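Local coordinates for protein cysteine S-methyltransferase NleE (PDB 4R29) that probably blocks host NF-kappa-B activation by transferring a methyl group from S-adenosylmethionine to a zinc-finger cysteine of TAB2 and TAB3, at residues T101-K106 against H123-L128; I193-M198 against S211-I216. The protein carries 1 engineered substitution. All coordinates share one frame; numbering follows the deposited sequence.

Contact 1 of 2, residues T101-K106 against H123-L128; sequences TVISGK and HALCEL
I103, in the last turn of helix 95-103, meets L125 and L128 through one methyl branch. Its CG2 lies 3.5 Å from CD2 of L125 and 3.7 Å from CD1 of L128. Those two leucine methyls are themselves 4.0 Å apart (L125 CD2 to L128 CD1), so the isoleucine methyl sits against both at once. The longer branch adds little, I103 CD1 coming to 4.1 Å from L128 CD1. With chi1 at 78°, CG1 is placed between the backbone N and the carbonyl carbon, which leaves CG2 beside the N and turned to the leucines. L125 reaches across with its end rather than its base: chi1 of -111°, off a staggered value, together with chi2 brings CD2 to I103. The interface is entirely apolar and small, burying 102 Å² in all, with each of the three side chains inside the protein.

The backbone leaves each helix in its own way here. G105 closes helix 95-103 in a Schellman motif, with positive phi and its N bonded to V102 O at 2.9 Å. On the other side a type I beta turn from L125 to L128 brings the two leucines together. M73 of helix 59-76 also touches I103, and C133 of strand 131-137 touches L125. The contact thus joins the C-terminal ends of two helices, 95-103 and 120-125, beside the sheet of a Rossmann-like fold. Helix 95-103 also contributes S98 to the S-adenosylmethionine site.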
loop_
_atom_site.group_PDB
_atom_site.type_symbol
_atom_site.label_atom_id
_atom_site.label_comp_id
_atom_site.label_asym_id
_atom_site.label_seq_id
_atom_site.Cartn_x
_atom_site.Cartn_y
_atom_site.Cartn_z
ATOM N N THR A 101 -6.872 9.583 1.596
ATOM C CA THR A 101 -7.549 9.586 2.886
ATOM C C THR A 101 -6.536 9.668 4.039
ATOM O O THR A 101 -6.866 10.068 5.149
ATOM C CB THR A 101 -8.421 8.305 3.067
ATOM O OG1 THR A 101 -7.633 7.153 2.750
ATOM C CG2 THR A 101 -9.651 8.323 2.163
ATOM N N VAL A 102 -5.299 9.266 3.785
ATOM C CA VAL A 102 -4.306 9.353 4.833
ATOM C C VAL A 102 -3.651 10.746 4.849
ATOM O O VAL A 102 -3.545 11.362 5.910
ATOM C CB VAL A 102 -3.254 8.229 4.723
ATOM C CG1 VAL A 102 -2.175 8.416 5.755
ATOM C CG2 VAL A 102 -3.928 6.858 4.867
ATOM N N ILE A 103 -3.237 11.247 3.681
ATOM C CA ILE A 103 -2.556 12.540 3.622
ATOM C C ILE A 103 -3.489 13.712 3.955
ATOM O O ILE A 103 -3.047 14.738 4.459
ATOM C CB ILE A 103 -1.787 12.777 2.296
ATOM C CG1 ILE A 103 -2.718 13.181 1.145
ATOM C CG2 ILE A 103 -0.912 11.556 1.929
ATOM C CD1 ILE A 103 -1.953 13.609 -0.120
ATOM N N SER A 104 -4.781 13.540 3.721
ATOM C CA SER A 104 -5.748 14.567 4.087
ATOM C C SER A 104 -6.128 14.446 5.565
ATOM O O SER A 104 -6.949 15.204 6.068
ATOM C CB SER A 104 -7.002 14.442 3.223
ATOM O OG SER A 104 -7.705 13.234 3.517
ATOM N N GLY A 105 -5.557 13.463 6.249
ATOM C CA GLY A 105 -5.798 13.280 7.670
ATOM C C GLY A 105 -7.109 12.609 8.073
ATOM O O GLY A 105 -7.462 12.598 9.253
ATOM N N LYS A 106 -7.835 12.040 7.118
ATOM C CA LYS A 106 -9.101 11.368 7.435
ATOM C C LYS A 106 -8.895 10.113 8.280
ATOM O O LYS A 106 -9.760 9.743 9.072
ATOM C CB LYS A 106 -9.844 10.955 6.171
ATOM C CG LYS A 106 -10.571 12.058 5.452
ATOM C CD LYS A 106 -11.539 11.438 4.463
ATOM C CE LYS A 106 -12.010 12.446 3.479
ATOM N NZ LYS A 106 -10.818 13.199 2.969
ATOM N N HIS A 123 6.787 7.969 -4.876
ATOM C CA HIS A 123 7.914 8.838 -4.554
ATOM C C HIS A 123 7.456 10.180 -3.984
ATOM O O HIS A 123 8.038 10.678 -3.029
ATOM C CB HIS A 123 8.856 8.994 -5.758
ATOM C CG HIS A 123 9.686 7.777 -6.004
ATOM N ND1 HIS A 123 9.176 6.631 -6.584
ATOM C CD2 HIS A 123 10.969 7.489 -5.677
ATOM C CE1 HIS A 123 10.117 5.705 -6.626
ATOM N NE2 HIS A 123 11.213 6.198 -6.086
ATOM N N ALA A 124 6.401 10.747 -4.562
ATOM C CA ALA A 124 5.840 12.005 -4.069
ATOM C C ALA A 124 5.303 11.858 -2.639
ATOM O O ALA A 124 5.464 12.762 -1.802
ATOM C CB ALA A 124 4.737 12.519 -5.014
ATOM N N LEU A 125 4.659 10.719 -2.377
ATOM C CA LEU A 125 4.041 10.429 -1.087
ATOM C C LEU A 125 5.061 10.488 0.048
ATOM O O LEU A 125 4.770 10.985 1.148
ATOM C CB LEU A 125 3.460 9.015 -1.112
ATOM C CG LEU A 125 1.962 8.796 -1.091
ATOM C CD1 LEU A 125 1.739 7.364 -0.611
ATOM C CD2 LEU A 125 1.244 9.792 -0.170
ATOM N N CYS A 126 6.242 9.941 -0.231
ATOM C CA CYS A 126 7.334 9.846 0.729
ATOM C C CYS A 126 7.993 11.175 1.079
ATOM O O CYS A 126 8.797 11.242 2.018
ATOM C CB CYS A 126 8.392 8.888 0.198
ATOM S SG CYS A 126 7.867 7.182 0.301
ATOM N N GLU A 127 7.654 12.223 0.329
ATOM C CA GLU A 127 8.212 13.543 0.588
ATOM C C GLU A 127 7.285 14.469 1.393
ATOM O O GLU A 127 7.603 15.634 1.590
ATOM C CB GLU A 127 8.666 14.207 -0.724
ATOM C CG GLU A 127 9.650 13.350 -1.539
ATOM C CD GLU A 127 10.103 14.020 -2.851
ATOM O OE1 GLU A 127 9.441 14.977 -3.312
ATOM O OE2 GLU A 127 11.126 13.579 -3.426
ATOM N N LEU A 128 6.156 13.951 1.868
ATOM C CA LEU A 128 5.228 14.740 2.686
ATOM C C LEU A 128 5.560 14.673 4.180
ATOM O O LEU A 128 5.998 13.637 4.676
ATOM C CB LEU A 128 3.794 14.260 2.464
ATOM C CG LEU A 128 3.225 14.427 1.054
ATOM C CD1 LEU A 128 1.983 13.556 0.868
ATOM C CD2 LEU A 128 2.932 15.911 0.737
#

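Contact 2 of 2, residues I193-M198 against S211-I216; sequences IIAREM and SYMKYI. With SAM (S-adenosylmethionine), chain E.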
loop_
_atom_site.group_PDB
_atom_site.type_symbol
_atom_site.label_atom_id
_atom_site.label_comp_id
_atom_site.label_asym_id
_atom_site.label_seq_id
_atom_site.Cartn_x
_atom_site.Cartn_y
_atom_site.Cartn_z
ATOM N N ILE A 193 -10.974 -15.157 8.472
ATOM C CA ILE A 193 -10.121 -15.077 9.654
ATOM C C ILE A 193 -9.671 -13.636 9.995
ATOM O O ILE A 193 -9.629 -13.245 11.172
ATOM C CB ILE A 193 -8.850 -15.957 9.497
ATOM C CG1 ILE A 193 -9.208 -17.403 9.121
ATOM C CG2 ILE A 193 -8.008 -15.887 10.742
ATOM C CD1 ILE A 193 -9.674 -18.250 10.256
ATOM N N ILE A 194 -9.334 -12.841 8.983
ATOM C CA ILE A 194 -8.733 -11.532 9.279
ATOM C C ILE A 194 -9.474 -10.304 8.742
ATOM O O ILE A 194 -9.066 -9.174 9.015
ATOM C CB ILE A 194 -7.270 -11.476 8.813
ATOM C CG1 ILE A 194 -7.148 -11.977 7.371
ATOM C CG2 ILE A 194 -6.377 -12.288 9.744
ATOM C CD1 ILE A 194 -7.405 -10.929 6.336
ATOM N N ALA A 195 -10.557 -10.510 7.998
ATOM C CA ALA A 195 -11.156 -9.410 7.241
ATOM C C ALA A 195 -11.754 -8.331 8.149
ATOM O O ALA A 195 -11.572 -7.154 7.896
ATOM C CB ALA A 195 -12.198 -9.920 6.229
ATOM N N ARG A 196 -12.461 -8.732 9.201
ATOM C CA ARG A 196 -13.063 -7.770 10.126
ATOM C C ARG A 196 -11.985 -6.954 10.820
ATOM O O ARG A 196 -12.094 -5.731 10.955
ATOM C CB ARG A 196 -13.951 -8.459 11.171
ATOM C CG ARG A 196 -14.488 -7.491 12.230
ATOM C CD ARG A 196 -15.578 -8.107 13.118
ATOM N NE ARG A 196 -16.738 -8.567 12.362
ATOM C CZ ARG A 196 -17.783 -7.814 12.019
ATOM N NH1 ARG A 196 -17.830 -6.525 12.338
ATOM N NH2 ARG A 196 -18.786 -8.350 11.335
ATOM N N GLU A 197 -10.934 -7.637 11.250
ATOM C CA GLU A 197 -9.797 -6.961 11.851
ATOM C C GLU A 197 -9.137 -5.951 10.882
ATOM O O GLU A 197 -8.800 -4.838 11.279
ATOM C CB GLU A 197 -8.797 -7.991 12.391
ATOM C CG GLU A 197 -9.366 -8.867 13.505
ATOM C CD GLU A 197 -10.233 -10.050 13.013
ATOM O OE1 GLU A 197 -10.505 -10.201 11.796
ATOM O OE2 GLU A 197 -10.635 -10.858 13.877
ATOM N N MET A 198 -8.979 -6.322 9.614
ATOM C CA MET A 198 -8.507 -5.366 8.605
ATOM C C MET A 198 -9.446 -4.181 8.433
ATOM O O MET A 198 -8.998 -3.046 8.366
ATOM C CB MET A 198 -8.381 -6.021 7.241
ATOM C CG MET A 198 -7.620 -7.299 7.230
ATOM S SD MET A 198 -6.144 -7.094 6.256
ATOM C CE MET A 198 -5.390 -5.882 7.343
ATOM N N SER A 211 -21.275 -5.824 6.231
ATOM C CA SER A 211 -21.701 -6.192 4.902
ATOM C C SER A 211 -20.626 -7.027 4.176
ATOM O O SER A 211 -20.952 -7.924 3.401
ATOM C CB SER A 211 -22.094 -4.936 4.127
ATOM O OG SER A 211 -22.277 -5.229 2.761
ATOM N N TYR A 212 -19.346 -6.754 4.440
ATOM C CA TYR A 212 -18.284 -7.535 3.799
ATOM C C TYR A 212 -18.176 -8.947 4.398
ATOM O O TYR A 212 -17.962 -9.910 3.677
ATOM C CB TYR A 212 -16.937 -6.805 3.854
ATOM C CG TYR A 212 -15.803 -7.522 3.151
ATOM C CD1 TYR A 212 -15.547 -7.321 1.801
ATOM C CD2 TYR A 212 -14.985 -8.397 3.840
ATOM C CE1 TYR A 212 -14.491 -7.975 1.159
ATOM C CE2 TYR A 212 -13.933 -9.045 3.217
ATOM C CZ TYR A 212 -13.690 -8.828 1.885
ATOM O OH TYR A 212 -12.646 -9.489 1.289
ATOM N N MET A 213 -18.339 -9.059 5.712
ATOM C CA MET A 213 -18.322 -10.356 6.369
ATOM C C MET A 213 -19.481 -11.209 5.875
ATOM O O MET A 213 -19.324 -12.406 5.700
ATOM C CB MET A 213 -18.373 -10.214 7.894
ATOM C CG MET A 213 -17.176 -9.475 8.495
ATOM S SD MET A 213 -15.605 -9.970 7.748
ATOM C CE MET A 213 -15.371 -11.612 8.454
ATOM N N LYS A 214 -20.636 -10.595 5.625
ATOM C CA LYS A 214 -21.767 -11.337 5.059
ATOM C C LYS A 214 -21.494 -11.835 3.636
ATOM O O LYS A 214 -21.856 -12.965 3.292
ATOM C CB LYS A 214 -23.074 -10.542 5.115
ATOM C CG LYS A 214 -24.176 -11.148 4.242
ATOM C CD LYS A 214 -25.472 -11.453 5.020
ATOM C CE LYS A 214 -25.393 -12.729 5.900
ATOM N NZ LYS A 214 -25.504 -14.032 5.158
ATOM N N TYR A 215 -20.850 -11.001 2.819
ATOM C CA TYR A 215 -20.382 -11.428 1.504
ATOM C C TYR A 215 -19.388 -12.614 1.577
ATOM O O TYR A 215 -19.511 -13.591 0.825
ATOM C CB TYR A 215 -19.763 -10.243 0.764
ATOM C CG TYR A 215 -18.869 -10.629 -0.396
ATOM C CD1 TYR A 215 -19.386 -10.845 -1.682
ATOM C CD2 TYR A 215 -17.506 -10.771 -0.208
ATOM C CE1 TYR A 215 -18.544 -11.207 -2.739
ATOM C CE2 TYR A 215 -16.663 -11.131 -1.243
ATOM C CZ TYR A 215 -17.174 -11.348 -2.496
ATOM O OH TYR A 215 -16.278 -11.700 -3.486
ATOM N N ILE A 216 -18.404 -12.533 2.479
ATOM C CA ILE A 216 -17.466 -13.644 2.693
ATOM C C ILE A 216 -18.219 -14.896 3.179
ATOM O O ILE A 216 -17.996 -16.013 2.695
ATOM C CB ILE A 216 -16.373 -13.278 3.732
ATOM C CG1 ILE A 216 -15.435 -12.187 3.189
ATOM C CG2 ILE A 216 -15.595 -14.537 4.192
ATOM C CD1 ILE A 216 -14.838 -12.501 1.790
HETATM N N SAM E . -6.635 0.181 -0.342
HETATM C CA SAM E . -7.408 -0.195 0.843
HETATM C C SAM E . -7.237 0.816 1.971
HETATM O O SAM E . -8.087 0.878 2.866
HETATM O OXT SAM E . -6.240 1.558 2.013
HETATM C CB SAM E . -7.016 -1.568 1.380
HETATM C CG SAM E . -7.474 -2.737 0.522
HETATM S SD SAM E . -7.480 -4.333 1.402
HETATM C CE SAM E . -8.113 -5.318 0.020
HETATM C "C5'" SAM E . -9.031 -4.166 2.320
HETATM C "C4'" SAM E . -9.257 -5.384 3.210
HETATM O "O4'" SAM E . -10.141 -5.058 4.268
HETATM C "C3'" SAM E . -9.878 -6.550 2.446
HETATM O "O3'" SAM E . -8.888 -7.433 1.952
HETATM C "C2'" SAM E . -10.765 -7.213 3.477
HETATM O "O2'" SAM E . -10.001 -8.223 4.068
HETATM C "C1'" SAM E . -11.020 -6.139 4.533
HETATM N N9 SAM E . -12.375 -5.556 4.480
HETATM C C8 SAM E . -13.252 -5.470 5.527
HETATM N N7 SAM E . -14.371 -4.844 5.119
HETATM C C5 SAM E . -14.216 -4.518 3.817
HETATM C C6 SAM E . -15.051 -3.868 2.920
HETATM N N6 SAM E . -16.251 -3.447 3.307
HETATM N N1 SAM E . -14.624 -3.670 1.628
HETATM C C2 SAM E . -13.369 -4.104 1.236
HETATM N N3 SAM E . -12.540 -4.747 2.133
HETATM C C4 SAM E . -12.958 -4.950 3.407
#
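The segments 193-198 and 211-216 run nearly antiparallel, at 168° with their axes 9.9 Å apart at closest approach, and R196 and M213 have the nearest CA atoms. Helix 193-198 is kinked, the N atoms of R196 and E197 lacking bonds to the preceding turn.

A195 touches two side chains of the partner helix. Its CB approaches the edge of the Y212 ring, 3.6 Å from CE2, and also lies 3.7 Å from M213 SD. Chi1 (-62°) and chi2 (-42°) of M213 turn the sulfur toward this small residue. More outwardly, R196 passes obliquely over M213, with NH2 3.5 Å from M213 CG. The arginine chain is bent at chi3, and the guanidinium itself lies obliquely against the methionine CG, while its NH2 is also in a salt bridge with D210 OD1.

The same interface also borders the bound S-adenosylmethionine. CG of Y212 stands anti to the backbone N, and one face of the ring lies over the adenine, whose C4 is 3.7 Å above the ring plane and over its centre. The phenol OH is hydrogen-bonded to E191 OE2, an oxygen that also bonds the ligand, which should limit movement of the ring. From helix 193-198, A195 O comes within 3.4 Å of C8 of the adenine, while M198 CB is 3.6 Å from O4' of the ribose. These two helices therefore form a C-terminal helical hairpin; A195 and Y212, which touch across it, and M198 from the same helix as A195 wall the adenosine part of the cofactor pocket.

Contact 1 closes in the chain before contact 2 opens, and the two do not touch: their centres are 27 Å apart and their nearest atoms about 12 Å. They differ in their relation to S-adenosylmethionine. Contact 2 lines the pocket directly, whereas the side chain of L125 in contact 1 stays about 10 Å from the ligand. Contact 1 approaches the site through its neighbours, the side chain of I103 lying about 9 Å from that of R107 and that of L125 about 8 Å from that of S98. Both R107 and S98 hydrogen-bond the cofactor, and T101 OG1 is bonded to R107 NE, a second-shell tie from 101-106 to the pocket.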